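PDB 5TCB: PelA from Pseudomonas aeruginosa, which carries a glycoside hydrolase domain, the part crystallised here, probably cleaving glycosidic bonds, and as a whole protein is probably also a deacetylase. Local coordinates for residues 116-121 and 160-165. Residues are numbered along the deposited sequence; the frame is centred on the assembly and turned at random. Where two conformers were deposited one is given.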
loop_
_atom_site.group_PDB
_atom_site.type_symbol
_atom_site.label_atom_id
_atom_site.label_comp_id
_atom_site.label_asym_id
_atom_site.label_seq_id
_atom_site.Cartn_x
_atom_site.Cartn_y
_atom_site.Cartn_z
ATOM N N HIS A 116 -2.106 7.523 17.018
ATOM C CA HIS A 116 -1.700 8.378 15.914
ATOM C C HIS A 116 -2.338 7.918 14.613
ATOM O O HIS A 116 -2.929 8.721 13.869
ATOM C CB HIS A 116 -0.169 8.366 15.818
ATOM C CG HIS A 116 0.358 8.999 14.574
ATOM N ND1 HIS A 116 0.538 10.361 14.453
ATOM C CD2 HIS A 116 0.742 8.458 13.393
ATOM C CE1 HIS A 116 1.004 10.630 13.247
ATOM N NE2 HIS A 116 1.141 9.496 12.587
ATOM N N LEU A 117 -2.261 6.619 14.333
ATOM C CA LEU A 117 -2.795 6.104 13.081
ATOM C C LEU A 117 -4.304 6.248 13.016
ATOM O O LEU A 117 -4.844 6.557 11.945
ATOM C CB LEU A 117 -2.384 4.638 12.913
ATOM C CG LEU A 117 -0.922 4.347 12.617
ATOM C CD1 LEU A 117 -0.736 2.850 12.639
ATOM C CD2 LEU A 117 -0.431 4.960 11.292
ATOM N N LEU A 118 -5.009 5.989 14.129
ATOM C CA LEU A 118 -6.468 6.121 14.134
ATOM C C LEU A 118 -6.889 7.568 13.942
ATOM O O LEU A 118 -7.895 7.836 13.272
ATOM C CB LEU A 118 -7.059 5.558 15.430
ATOM C CG LEU A 118 -6.921 4.034 15.589
ATOM C CD1 LEU A 118 -7.353 3.639 16.975
ATOM C CD2 LEU A 118 -7.759 3.283 14.565
ATOM N N LYS A 119 -6.148 8.511 14.533
ATOM C CA LYS A 119 -6.431 9.929 14.328
ATOM C C LYS A 119 -6.227 10.313 12.869
ATOM O O LYS A 119 -7.035 11.050 12.286
ATOM C CB LYS A 119 -5.545 10.762 15.260
ATOM N N ARG A 120 -5.143 9.817 12.260
ATOM C CA ARG A 120 -4.881 10.074 10.851
ATOM C C ARG A 120 -6.000 9.519 9.980
ATOM O O ARG A 120 -6.452 10.183 9.036
ATOM C CB ARG A 120 -3.533 9.461 10.473
ATOM C CG ARG A 120 -3.085 9.713 9.069
ATOM C CD ARG A 120 -2.740 11.158 8.844
ATOM N NE ARG A 120 -2.361 11.407 7.456
ATOM C CZ ARG A 120 -2.664 12.513 6.788
ATOM N NH1 ARG A 120 -3.369 13.476 7.369
ATOM N NH2 ARG A 120 -2.270 12.651 5.529
ATOM N N ALA A 121 -6.472 8.314 10.292
ATOM C CA ALA A 121 -7.568 7.747 9.527
ATOM C C ALA A 121 -8.790 8.644 9.609
ATOM O O ALA A 121 -9.473 8.847 8.609
ATOM C CB ALA A 121 -7.892 6.345 10.030
ATOM N N ALA A 160 -8.381 -4.525 12.916
ATOM C CA ALA A 160 -9.773 -4.715 13.276
ATOM C C ALA A 160 -10.360 -3.457 13.920
ATOM O O ALA A 160 -11.508 -3.099 13.649
ATOM C CB ALA A 160 -9.919 -5.917 14.193
ATOM N N GLN A 161 -9.588 -2.765 14.760
ATOM C CA GLN A 161 -10.096 -1.556 15.396
ATOM C C GLN A 161 -10.242 -0.428 14.384
ATOM O O GLN A 161 -11.206 0.356 14.442
ATOM C CB GLN A 161 -9.170 -1.136 16.533
ATOM C CG GLN A 161 -9.681 0.065 17.319
ATOM C CD GLN A 161 -8.797 0.417 18.495
ATOM O OE1 GLN A 161 -7.823 -0.279 18.788
ATOM N NE2 GLN A 161 -9.132 1.504 19.175
ATOM N N LEU A 162 -9.295 -0.320 13.454
ATOM C CA LEU A 162 -9.406 0.671 12.396
ATOM C C LEU A 162 -10.675 0.461 11.592
ATOM O O LEU A 162 -11.406 1.417 11.285
ATOM C CB LEU A 162 -8.178 0.589 11.495
ATOM C CG LEU A 162 -8.222 1.405 10.200
ATOM C CD1 LEU A 162 -8.412 2.887 10.493
ATOM C CD2 LEU A 162 -6.952 1.167 9.410
ATOM N N HIS A 163 -10.956 -0.792 11.239
ATOM C CA HIS A 163 -12.108 -1.114 10.432
ATOM C C HIS A 163 -13.410 -0.873 11.199
ATOM O O HIS A 163 -14.415 -0.428 10.619
ATOM C CB HIS A 163 -11.954 -2.555 9.957
ATOM C CG HIS A 163 -13.029 -2.993 9.031
ATOM N ND1 HIS A 163 -13.340 -2.294 7.886
ATOM C CD2 HIS A 163 -13.871 -4.045 9.075
ATOM C CE1 HIS A 163 -14.335 -2.904 7.265
ATOM N NE2 HIS A 163 -14.671 -3.973 7.965
ATOM N N ARG A 164 -13.399 -1.113 12.506
ATOM C CA ARG A 164 -14.587 -0.839 13.315
ATOM C C ARG A 164 -14.809 0.665 13.492
ATOM O O ARG A 164 -15.960 1.130 13.465
ATOM C CB ARG A 164 -14.453 -1.528 14.680
ATOM N N GLN A 165 -13.729 1.436 13.700
ATOM C CA GLN A 165 -13.844 2.885 13.870
ATOM C C GLN A 165 -14.256 3.581 12.577
ATOM O O GLN A 165 -14.978 4.583 12.632
ATOM C CB GLN A 165 -12.512 3.487 14.362
ATOM C CG GLN A 165 -12.465 5.036 14.348
ATOM C CD GLN A 165 -11.087 5.657 14.608
ATOM O OE1 GLN A 165 -10.460 5.373 15.638
ATOM N NE2 GLN A 165 -10.632 6.566 13.687
#
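L118 and L162 bring their CA atoms to 6.4 Å where helices 111-126 and 145-165 run in the same general direction, their local axes 10.6 Å apart at closest approach and crossing at -29°. The pair are neighbouring outer helices of a (β/α)8 (TIM) barrel, as expected for family GH114, and strand 131-135 follows the first helix and precedes the second. L118 reaches across the groove, its CD2 lying 3.8 Å from CA of L162; a long branched chain suits this place because it spans the gap between backbones, and F158 of the second helix touches it as well. On the barrel side, CB of A121 meets CD1 of L162 at 3.5 Å, where a small residue leaves room for the leucine, and both rest on L132 of the strand. Glutamine suits the outer margin because its long chain can carry an amide across to L118; Q161, in one of its two conformers, lays its amide near CD1. Q165 points CG anti to its own N (chi1 170°), and its extended chain brings OE1 to 3.4 Å from CB of L118. NE2 of Q165 donates to O of L118 at 3.0 Å, with an N-H...O angle of 156°, from above the carbonyl plane.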